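Local coordinates for protein GH62 hydrolase (PDB 4PVA) that probably removes arabinofuranosyl side groups from arabinoxylan as a GH62 alpha-L-arabinofuranosidase, contributing to the breakdown of lignocellulose by a thermophilic fungus, at residues 49-54 with 112-117; 60-65 with 69-74; 104-109 with 198-203. All coordinates share one frame; numbering follows the deposited sequence.

Interaction 1: 49-54 with 112-117; sequences TAVLIN and KLWYLV
Strand 49-53, which offers T49, V51 and I53, runs roughly antiparallel to strand 113-117, which offers W114 and L116, with 157° between their directions and axes no nearer than 10.4 Å. That separation is far beyond backbone pairing, so side chains alone bridge the gap. The indole of W114 does most of this work, extending from strand 113-117 far enough for CZ2 and CH2 to meet I53 and V51. Its six-membered part leads: I53 CD1 lies 3.7 Å from W114 CZ2, and the two side chains approach from opposite directions. I53 reaches there because its CG1 stands beside the backbone N (chi1 -53°) and the chain then extends, pushing the methyl outward. V51 adds CG2 at 4.2 Å from W114 CH2, a looser contact that comes at the ring obliquely, as does that of I53. Further along, T49 CG2 and L116 CD1 meet at 4.5 Å, at the limit of packing distance. Threonine suits its place by being two-faced: its methyl looks to L116, while OG1 hydrogen-bonds to E297 and to the backbone N of V105. Around this pairing, Y107 and W137 pack against W114, and F60 touches both T49 and L116. On entry to the second strand, K112 and L113 both face F108, forming a G1 beta bulge. Buried apolar packing of this kind, between one four-stranded sheet and the next, is typical of neighbouring blades in the five-bladed beta-propeller of GH62 enzymes.

Interaction 2: 60-65 with 69-74; sequences FASTAK and YNMVYF. With PO4 (phosphate ion), chain D.
F60 to A64 pair with Y73 to Y69 in an antiparallel beta-hairpin, part of one four-stranded blade of the propeller. A61 and V72 form a reciprocal hydrogen-bonded pair: A61 N gives to V72 O at 3.0 Å, and V72 N returns to A61 O at 2.8 Å, nearly straight at 165°. The next such pair is less even. T63 N binds N70 O at 2.8 Å, whereas N70 N reaches T63 O at a long 3.3 Å. T63 OG1 makes a long, weak contact to N70 O, its proton having another acceptor within reach. N70 also serves its own strand, N70 OD1 accepting from M71 N at 2.8 Å while ND2 donates to the carbonyls of G96 and G98. Other polar ends are met by the rest of the fold: S62 OG hydrogen-bonds to D47 and A102 N, Y69 OH to N331, and Y73 OH to H58. Small A64 lets its methyl lie over the face of the Y69 ring as a CH-pi contact, and T63 CG2 packs on V72 CG1. F60, with CG beside its backbone N (chi1 -59°), lays its ring against Y73, whose CD1 sits above one face, 3.5 Å from F60 CZ, with the planes turned 48° apart. An alanine at F60 would remove the ring and is likely to open a gap beside Y73, leaving that tyrosine ring and the neighbouring P103, V105 and L116 less firmly packed. At the strand end K65, extended beyond CG, is hydrogen-bonded to the carbonyl of R40 and holds a phosphate ion, probably from the crystallisation liquor, through NZ to O2 at 2.8 Å.

Interaction 3: 104-109 with 198-203; sequences QVFYFE and AQFPRG
Between the 101-108 strand of one propeller blade and the loop joining strands 189-196 and 208-212 of the next, F108 and F106 receive the single ring of F200. F108 and F200 form an offset stack, centroids 4.6 Å apart and planes tilted by 25°. The overlap is at the rim: F200 CD2 lies over a face of F108, 3.4 Å from F108 CE1, and the two side chains slide past each other in opposite directions. With CG turned opposite the backbone N in both (chi1 -168° and -177°), each side chain is cast out from its own backbone. F106 takes a lesser share, its CZ being 4.3 Å from F200 CZ, which sits at the edge of the F106 ring. Phenylalanine suits these buried places, being large, flat and without polar atoms to satisfy. The F200-P201 peptide is cis, making Q199-R202 a type VIa beta turn with proline third, closed by R202 N hydrogen-bonded to Q199 O at 2.9 Å; P201 CB stands over the centre of the F200 ring. Y115 and V166 also pack on F200. Apolar packing between adjoining blades, here by stacked phenylalanines, is expected at the interfaces of a beta-propeller.

Overall arrangement
Three successive blades of the propeller are tied together here. Interaction 2 lies within the first, interaction 1 joins it to the second, and interaction 3 joins the second to the third. Centres of interactions 1 and 3 are about 12 Å apart, those of 1 and 2 about 16 Å, those of 2 and 3 about 22 Å. Strands 44-53 and 56-65 are sheet neighbours, as are 101-108 and 113-119, where Y115 N probably hydrogen-bonds to F106 O at 2.8 Å. Along the chain, interaction 2 nests inside the loop closed by interaction 1, whose segments alternate with those of interaction 3. Strand pairing within blades and side-chain packing between them thus join three consecutive blades.

Interaction 1: 49-54 with 112-117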
loop_
_atom_site.group_PDB
_atom_site.type_symbol
_atom_site.label_atom_id
_atom_site.label_comp_id
_atom_site.label_asym_id
_atom_site.label_seq_id
_atom_site.Cartn_x
_atom_site.Cartn_y
_atom_site.Cartn_z
ATOM N N THR A 49 -2.007 -3.898 4.322
ATOM C CA THR A 49 -3.169 -3.052 4.020
ATOM C C THR A 49 -4.176 -3.339 5.128
ATOM O O THR A 49 -4.243 -4.480 5.606
ATOM C CB THR A 49 -3.743 -3.337 2.610
ATOM O OG1 THR A 49 -4.868 -2.489 2.392
ATOM C CG2 THR A 49 -4.181 -4.785 2.447
ATOM N N ALA A 50 -4.918 -2.326 5.566
ATOM C CA ALA A 50 -5.761 -2.508 6.742
ATOM C C ALA A 50 -6.932 -1.556 6.758
ATOM O O ALA A 50 -6.827 -0.390 6.344
ATOM C CB ALA A 50 -4.945 -2.291 8.002
ATOM N N VAL A 51 -8.039 -2.061 7.315
ATOM C CA VAL A 51 -9.217 -1.281 7.614
ATOM C C VAL A 51 -9.652 -1.539 9.044
ATOM O O VAL A 51 -9.318 -2.579 9.606
ATOM C CB VAL A 51 -10.367 -1.573 6.624
ATOM C CG1 VAL A 51 -10.013 -1.105 5.211
ATOM C CG2 VAL A 51 -10.729 -3.063 6.624
ATOM N N LEU A 52 -10.366 -0.571 9.598
ATOM C CA LEU A 52 -10.924 -0.689 10.949
ATOM C C LEU A 52 -12.423 -0.589 10.799
ATOM O O LEU A 52 -12.928 0.373 10.273
ATOM C CB LEU A 52 -10.362 0.408 11.834
ATOM C CG LEU A 52 -11.021 0.622 13.208
ATOM C CD1 LEU A 52 -10.904 -0.618 14.071
ATOM C CD2 LEU A 52 -10.410 1.818 13.928
ATOM N N ILE A 53 -13.138 -1.611 11.277
ATOM C CA ILE A 53 -14.604 -1.714 11.127
ATOM C C ILE A 53 -15.151 -2.144 12.483
ATOM O O ILE A 53 -14.842 -3.224 12.966
ATOM C CB ILE A 53 -15.015 -2.751 10.070
ATOM C CG1 ILE A 53 -14.325 -2.512 8.711
ATOM C CG2 ILE A 53 -16.527 -2.755 9.888
ATOM C CD1 ILE A 53 -14.430 -3.721 7.793
ATOM N N ASN A 54 -15.912 -1.256 13.106
ATOM C CA ASN A 54 -16.624 -1.593 14.359
ATOM C C ASN A 54 -15.675 -2.166 15.412
ATOM O O ASN A 54 -15.966 -3.172 16.066
ATOM C CB ASN A 54 -17.788 -2.537 14.063
ATOM C CG ASN A 54 -18.846 -1.894 13.179
ATOM O OD1 ASN A 54 -19.094 -0.677 13.263
ATOM N ND2 ASN A 54 -19.476 -2.702 12.326
ATOM N N LYS A 112 -20.960 -4.365 -3.966
ATOM C CA LYS A 112 -21.059 -4.972 -2.650
ATOM C C LYS A 112 -20.015 -6.070 -2.476
ATOM O O LYS A 112 -20.245 -7.108 -1.886
ATOM C CB LYS A 112 -22.497 -5.498 -2.444
ATOM C CG LYS A 112 -23.555 -4.435 -2.689
ATOM C CD LYS A 112 -23.556 -3.376 -1.636
ATOM C CE LYS A 112 -24.678 -2.358 -1.826
ATOM N NZ LYS A 112 -24.561 -1.563 -3.087
ATOM N N LEU A 113 -18.789 -5.772 -2.935
ATOM C CA LEU A 113 -17.672 -6.705 -2.827
ATOM C C LEU A 113 -16.434 -5.993 -2.325
ATOM O O LEU A 113 -16.130 -4.897 -2.792
ATOM C CB LEU A 113 -17.316 -7.305 -4.176
ATOM C CG LEU A 113 -18.294 -8.318 -4.764
ATOM C CD1 LEU A 113 -17.831 -8.689 -6.163
ATOM C CD2 LEU A 113 -18.370 -9.557 -3.905
ATOM N N TRP A 114 -15.732 -6.662 -1.428
ATOM C CA TRP A 114 -14.346 -6.270 -1.116
ATOM C C TRP A 114 -13.490 -6.690 -2.301
ATOM O O TRP A 114 -13.650 -7.799 -2.842
ATOM C CB TRP A 114 -13.852 -6.935 0.155
ATOM C CG TRP A 114 -14.573 -6.457 1.374
ATOM C CD1 TRP A 114 -15.712 -6.965 1.927
ATOM C CD2 TRP A 114 -14.231 -5.311 2.164
ATOM N NE1 TRP A 114 -16.081 -6.219 3.017
ATOM C CE2 TRP A 114 -15.187 -5.193 3.186
ATOM C CE3 TRP A 114 -13.181 -4.391 2.115
ATOM C CZ2 TRP A 114 -15.124 -4.184 4.151
ATOM C CZ3 TRP A 114 -13.127 -3.390 3.065
ATOM C CH2 TRP A 114 -14.100 -3.284 4.054
ATOM N N TYR A 115 -12.576 -5.799 -2.708
ATOM C CA TYR A 115 -11.494 -6.117 -3.650
ATOM C C TYR A 115 -10.178 -6.121 -2.908
ATOM O O TYR A 115 -9.905 -5.239 -2.080
ATOM C CB TYR A 115 -11.432 -5.115 -4.795
ATOM C CG TYR A 115 -12.483 -5.361 -5.845
ATOM C CD1 TYR A 115 -13.830 -5.144 -5.568
ATOM C CD2 TYR A 115 -12.149 -5.800 -7.144
ATOM C CE1 TYR A 115 -14.826 -5.403 -6.520
ATOM C CE2 TYR A 115 -13.140 -6.057 -8.086
ATOM C CZ TYR A 115 -14.464 -5.831 -7.774
ATOM O OH TYR A 115 -15.461 -6.089 -8.735
ATOM N N LEU A 116 -9.359 -7.120 -3.206
ATOM C CA LEU A 116 -7.966 -7.201 -2.794
ATOM C C LEU A 116 -7.154 -7.056 -4.064
ATOM O O LEU A 116 -7.258 -7.895 -4.967
ATOM C CB LEU A 116 -7.667 -8.525 -2.077
ATOM C CG LEU A 116 -6.373 -8.572 -1.307
ATOM C CD1 LEU A 116 -6.483 -7.688 -0.078
ATOM C CD2 LEU A 116 -6.005 -9.989 -0.932
ATOM N N VAL A 117 -6.444 -5.948 -4.213
ATOM C CA VAL A 117 -5.628 -5.655 -5.367
ATOM C C VAL A 117 -4.186 -5.973 -5.004
ATOM O O VAL A 117 -3.716 -5.562 -3.925
ATOM C CB VAL A 117 -5.806 -4.175 -5.778
ATOM C CG1 VAL A 117 -4.783 -3.713 -6.787
ATOM C CG2 VAL A 117 -7.215 -3.957 -6.289
#

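Interaction 2: 60-65 with 69-74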
loop_
_atom_site.group_PDB
_atom_site.type_symbol
_atom_site.label_atom_id
_atom_site.label_comp_id
_atom_site.label_asym_id
_atom_site.label_seq_id
_atom_site.Cartn_x
_atom_site.Cartn_y
_atom_site.Cartn_z
ATOM N N PHE A 60 -4.322 -7.407 5.781
ATOM C CA PHE A 60 -3.741 -8.325 4.807
ATOM C C PHE A 60 -2.289 -7.942 4.674
ATOM O O PHE A 60 -1.953 -6.750 4.645
ATOM C CB PHE A 60 -4.443 -8.243 3.447
ATOM C CG PHE A 60 -5.931 -8.556 3.501
ATOM C CD1 PHE A 60 -6.827 -7.618 4.014
ATOM C CD2 PHE A 60 -6.418 -9.770 3.074
ATOM C CE1 PHE A 60 -8.179 -7.895 4.097
ATOM C CE2 PHE A 60 -7.777 -10.034 3.123
ATOM C CZ PHE A 60 -8.637 -9.089 3.635
ATOM N N ALA A 61 -1.402 -8.914 4.622
ATOM C CA ALA A 61 0.028 -8.712 4.517
ATOM C C ALA A 61 0.654 -9.810 3.679
ATOM O O ALA A 61 0.010 -10.844 3.424
ATOM C CB ALA A 61 0.675 -8.674 5.905
ATOM N N SER A 62 1.893 -9.621 3.250
ATOM C CA SER A 62 2.605 -10.657 2.538
ATOM C C SER A 62 3.537 -11.378 3.439
ATOM O O SER A 62 4.122 -10.826 4.360
ATOM C CB SER A 62 3.381 -10.118 1.379
ATOM O OG SER A 62 2.467 -9.496 0.455
ATOM N N THR A 63 3.675 -12.661 3.175
ATOM C CA THR A 63 4.716 -13.495 3.757
ATOM C C THR A 63 5.873 -13.533 2.789
ATOM O O THR A 63 5.676 -13.682 1.578
ATOM C CB THR A 63 4.205 -14.919 4.064
ATOM O OG1 THR A 63 3.769 -15.536 2.837
ATOM C CG2 THR A 63 3.076 -14.876 5.025
ATOM N N ALA A 64 7.098 -13.410 3.308
ATOM C CA ALA A 64 8.283 -13.443 2.485
ATOM C C ALA A 64 9.291 -14.410 3.051
ATOM O O ALA A 64 9.535 -14.397 4.257
ATOM C CB ALA A 64 8.885 -12.058 2.418
ATOM N N LYS A 65 9.887 -15.190 2.165
ATOM C CA LYS A 65 11.031 -16.043 2.501
ATOM C C LYS A 65 11.790 -16.200 1.191
ATOM O O LYS A 65 11.307 -15.839 0.142
ATOM C CB LYS A 65 10.590 -17.380 3.128
ATOM C CG LYS A 65 9.465 -18.053 2.368
ATOM C CD LYS A 65 9.094 -19.395 3.007
ATOM C CE LYS A 65 7.839 -19.967 2.379
ATOM N NZ LYS A 65 7.481 -21.317 2.887
ATOM N N TYR A 69 6.739 -15.658 -2.112
ATOM C CA TYR A 69 5.768 -14.728 -1.533
ATOM C C TYR A 69 4.378 -15.256 -1.633
ATOM O O TYR A 69 3.952 -15.742 -2.686
ATOM C CB TYR A 69 5.768 -13.374 -2.245
ATOM C CG TYR A 69 6.881 -12.488 -1.834
ATOM C CD1 TYR A 69 8.176 -12.718 -2.243
ATOM C CD2 TYR A 69 6.642 -11.375 -1.032
ATOM C CE1 TYR A 69 9.216 -11.902 -1.810
ATOM C CE2 TYR A 69 7.654 -10.549 -0.623
ATOM C CZ TYR A 69 8.935 -10.803 -1.020
ATOM O OH TYR A 69 9.953 -9.976 -0.596
ATOM N N ASN A 70 3.621 -15.108 -0.571
ATOM C CA ASN A 70 2.183 -15.290 -0.612
ATOM C C ASN A 70 1.573 -14.340 0.446
ATOM O O ASN A 70 2.260 -13.375 0.826
ATOM C CB ASN A 70 1.826 -16.761 -0.466
ATOM C CG ASN A 70 0.457 -17.088 -1.028
ATOM O OD1 ASN A 70 -0.545 -16.893 -0.346
ATOM N ND2 ASN A 70 0.416 -17.721 -2.184
HETATM N N MSE A 71 0.318 -14.497 0.843
HETATM C CA MSE A 71 -0.359 -13.487 1.666
HETATM C C MSE A 71 -1.136 -14.113 2.796
HETATM O O MSE A 71 -1.533 -15.303 2.733
HETATM C CB MSE A 71 -1.258 -12.573 0.794
HETATM C CG MSE A 71 -0.451 -11.890 -0.319
HETATM SE SE MSE A 71 -1.511 -10.687 -1.403
HETATM C CE MSE A 71 -2.826 -12.001 -2.040
ATOM N N VAL A 72 -1.362 -13.294 3.800
ATOM C CA VAL A 72 -2.106 -13.686 4.997
ATOM C C VAL A 72 -3.162 -12.658 5.310
ATOM O O VAL A 72 -2.985 -11.469 4.999
ATOM C CB VAL A 72 -1.230 -13.837 6.259
ATOM C CG1 VAL A 72 -0.381 -15.080 6.169
ATOM C CG2 VAL A 72 -0.394 -12.596 6.580
ATOM N N TYR A 73 -4.241 -13.102 5.933
ATOM C CA TYR A 73 -5.227 -12.252 6.541
ATOM C C TYR A 73 -5.242 -12.513 8.055
ATOM O O TYR A 73 -5.173 -13.673 8.482
ATOM C CB TYR A 73 -6.610 -12.534 5.948
ATOM C CG TYR A 73 -7.738 -11.977 6.768
ATOM C CD1 TYR A 73 -8.070 -10.633 6.708
ATOM C CD2 TYR A 73 -8.443 -12.796 7.642
ATOM C CE1 TYR A 73 -9.091 -10.106 7.470
ATOM C CE2 TYR A 73 -9.460 -12.284 8.430
ATOM C CZ TYR A 73 -9.792 -10.952 8.351
ATOM O OH TYR A 73 -10.813 -10.469 9.157
ATOM N N PHE A 74 -5.422 -11.466 8.839
ATOM C CA PHE A 74 -5.678 -11.615 10.255
ATOM C C PHE A 74 -6.449 -10.403 10.773
ATOM O O PHE A 74 -6.467 -9.345 10.148
ATOM C CB PHE A 74 -4.381 -11.851 11.031
ATOM C CG PHE A 74 -3.337 -10.781 10.876
ATOM C CD1 PHE A 74 -2.525 -10.722 9.745
ATOM C CD2 PHE A 74 -3.141 -9.844 11.870
ATOM C CE1 PHE A 74 -1.546 -9.750 9.638
ATOM C CE2 PHE A 74 -2.164 -8.856 11.746
ATOM C CZ PHE A 74 -1.368 -8.820 10.626
HETATM P P PO4 D . 3.914 -20.903 1.847
HETATM O O1 PO4 D . 3.900 -20.031 0.601
HETATM O O2 PO4 D . 4.959 -22.013 1.826
HETATM O O3 PO4 D . 4.247 -20.023 2.984
HETATM O O4 PO4 D . 2.551 -21.529 2.012
#

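Interaction 3: 104-109 with 198-203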
loop_
_atom_site.group_PDB
_atom_site.type_symbol
_atom_site.label_atom_id
_atom_site.label_comp_id
_atom_site.label_asym_id
_atom_site.label_seq_id
_atom_site.Cartn_x
_atom_site.Cartn_y
_atom_site.Cartn_z
ATOM N N GLN A 104 -3.697 -4.395 -1.395
ATOM C CA GLN A 104 -4.454 -3.201 -1.029
ATOM C C GLN A 104 -5.901 -3.675 -0.948
ATOM O O GLN A 104 -6.387 -4.257 -1.922
ATOM C CB GLN A 104 -4.334 -2.134 -2.096
ATOM C CG GLN A 104 -5.182 -0.908 -1.835
ATOM C CD GLN A 104 -5.587 -0.144 -3.063
ATOM O OE1 GLN A 104 -5.624 -0.685 -4.166
ATOM N NE2 GLN A 104 -5.922 1.121 -2.874
ATOM N N VAL A 105 -6.586 -3.400 0.149
ATOM C CA VAL A 105 -7.989 -3.823 0.317
ATOM C C VAL A 105 -8.929 -2.634 0.382
ATOM O O VAL A 105 -8.648 -1.653 1.057
ATOM C CB VAL A 105 -8.178 -4.717 1.569
ATOM C CG1 VAL A 105 -8.071 -3.986 2.884
ATOM C CG2 VAL A 105 -9.502 -5.457 1.453
ATOM N N PHE A 106 -10.078 -2.728 -0.277
ATOM C CA PHE A 106 -11.117 -1.722 -0.185
ATOM C C PHE A 106 -12.448 -2.341 -0.571
ATOM O O PHE A 106 -12.488 -3.411 -1.192
ATOM C CB PHE A 106 -10.823 -0.476 -1.050
ATOM C CG PHE A 106 -10.605 -0.789 -2.494
ATOM C CD1 PHE A 106 -11.673 -0.886 -3.394
ATOM C CD2 PHE A 106 -9.324 -1.082 -2.964
ATOM C CE1 PHE A 106 -11.451 -1.223 -4.718
ATOM C CE2 PHE A 106 -9.104 -1.433 -4.264
ATOM C CZ PHE A 106 -10.170 -1.509 -5.147
ATOM N N TYR A 107 -13.529 -1.667 -0.181
ATOM C CA TYR A 107 -14.896 -2.101 -0.501
ATOM C C TYR A 107 -15.394 -1.340 -1.700
ATOM O O TYR A 107 -15.485 -0.116 -1.694
ATOM C CB TYR A 107 -15.792 -1.831 0.694
ATOM C CG TYR A 107 -17.176 -2.457 0.594
ATOM C CD1 TYR A 107 -17.353 -3.827 0.631
ATOM C CD2 TYR A 107 -18.287 -1.652 0.471
ATOM C CE1 TYR A 107 -18.634 -4.380 0.558
ATOM C CE2 TYR A 107 -19.546 -2.206 0.381
ATOM C CZ TYR A 107 -19.687 -3.527 0.436
ATOM O OH TYR A 107 -20.962 -4.101 0.380
ATOM N N PHE A 108 -15.688 -2.076 -2.773
ATOM C CA PHE A 108 -16.163 -1.482 -3.988
ATOM C C PHE A 108 -17.693 -1.475 -3.839
ATOM O O PHE A 108 -18.381 -2.450 -4.200
ATOM C CB PHE A 108 -15.714 -2.236 -5.262
ATOM C CG PHE A 108 -15.974 -1.457 -6.509
ATOM C CD1 PHE A 108 -15.153 -0.427 -6.884
ATOM C CD2 PHE A 108 -17.053 -1.780 -7.335
ATOM C CE1 PHE A 108 -15.406 0.321 -8.015
ATOM C CE2 PHE A 108 -17.314 -1.027 -8.457
ATOM C CZ PHE A 108 -16.494 0.006 -8.817
ATOM N N GLU A 109 -18.227 -0.362 -3.358
ATOM C CA GLU A 109 -19.625 -0.302 -2.911
ATOM C C GLU A 109 -20.611 -0.647 -4.029
ATOM O O GLU A 109 -21.583 -1.374 -3.770
ATOM C CB GLU A 109 -19.917 1.052 -2.250
ATOM C CG GLU A 109 -21.346 1.210 -1.720
ATOM C CD GLU A 109 -22.346 1.502 -2.826
ATOM O OE1 GLU A 109 -21.983 2.116 -3.854
ATOM O OE2 GLU A 109 -23.518 1.096 -2.679
ATOM N N ALA A 198 -18.372 2.510 -13.847
ATOM C CA ALA A 198 -19.330 1.565 -14.462
ATOM C C ALA A 198 -18.648 0.325 -15.012
ATOM O O ALA A 198 -19.189 -0.786 -14.914
ATOM C CB ALA A 198 -20.117 2.262 -15.542
ATOM N N GLN A 199 -17.464 0.468 -15.615
ATOM C CA GLN A 199 -16.728 -0.671 -16.167
ATOM C C GLN A 199 -15.892 -1.492 -15.183
ATOM O O GLN A 199 -15.669 -2.677 -15.419
ATOM C CB GLN A 199 -15.813 -0.207 -17.275
ATOM C CG GLN A 199 -16.560 0.299 -18.490
ATOM C CD GLN A 199 -15.703 0.435 -19.725
ATOM O OE1 GLN A 199 -14.704 -0.222 -19.877
ATOM N NE2 GLN A 199 -16.152 1.259 -20.657
ATOM N N PHE A 200 -15.396 -0.832 -14.121
ATOM C CA PHE A 200 -14.455 -1.432 -13.173
ATOM C C PHE A 200 -14.915 -2.824 -12.757
ATOM O O PHE A 200 -16.067 -2.949 -12.378
ATOM C CB PHE A 200 -14.334 -0.533 -11.952
ATOM C CG PHE A 200 -13.330 -1.022 -10.956
ATOM C CD1 PHE A 200 -11.974 -0.616 -11.082
ATOM C CD2 PHE A 200 -13.673 -1.930 -9.967
ATOM C CE1 PHE A 200 -11.023 -1.113 -10.205
ATOM C CE2 PHE A 200 -12.718 -2.406 -9.086
ATOM C CZ PHE A 200 -11.399 -1.995 -9.223
ATOM N N PRO A 201 -14.044 -3.822 -12.746
ATOM C CA PRO A 201 -12.584 -3.779 -12.947
ATOM C C PRO A 201 -12.117 -3.879 -14.375
ATOM O O PRO A 201 -10.908 -3.949 -14.603
ATOM C CB PRO A 201 -12.097 -4.990 -12.157
ATOM C CG PRO A 201 -13.266 -5.960 -12.274
ATOM C CD PRO A 201 -14.484 -5.124 -12.209
ATOM N N ARG A 202 -13.041 -3.928 -15.348
ATOM C CA ARG A 202 -12.676 -4.041 -16.749
ATOM C C ARG A 202 -12.297 -2.704 -17.374
ATOM O O ARG A 202 -12.705 -1.681 -16.866
ATOM C CB ARG A 202 -13.824 -4.667 -17.583
ATOM C CG ARG A 202 -14.266 -6.014 -17.075
ATOM C CD ARG A 202 -15.434 -6.514 -17.937
ATOM N NE ARG A 202 -16.059 -7.698 -17.417
ATOM C CZ ARG A 202 -15.533 -8.914 -17.521
ATOM N NH1 ARG A 202 -14.396 -9.104 -18.181
ATOM N NH2 ARG A 202 -16.196 -9.947 -17.000
ATOM N N GLY A 203 -11.561 -2.752 -18.473
ATOM C CA GLY A 203 -11.336 -1.621 -19.329
ATOM C C GLY A 203 -10.175 -0.723 -18.967
ATOM O O GLY A 203 -10.080 0.359 -19.510
#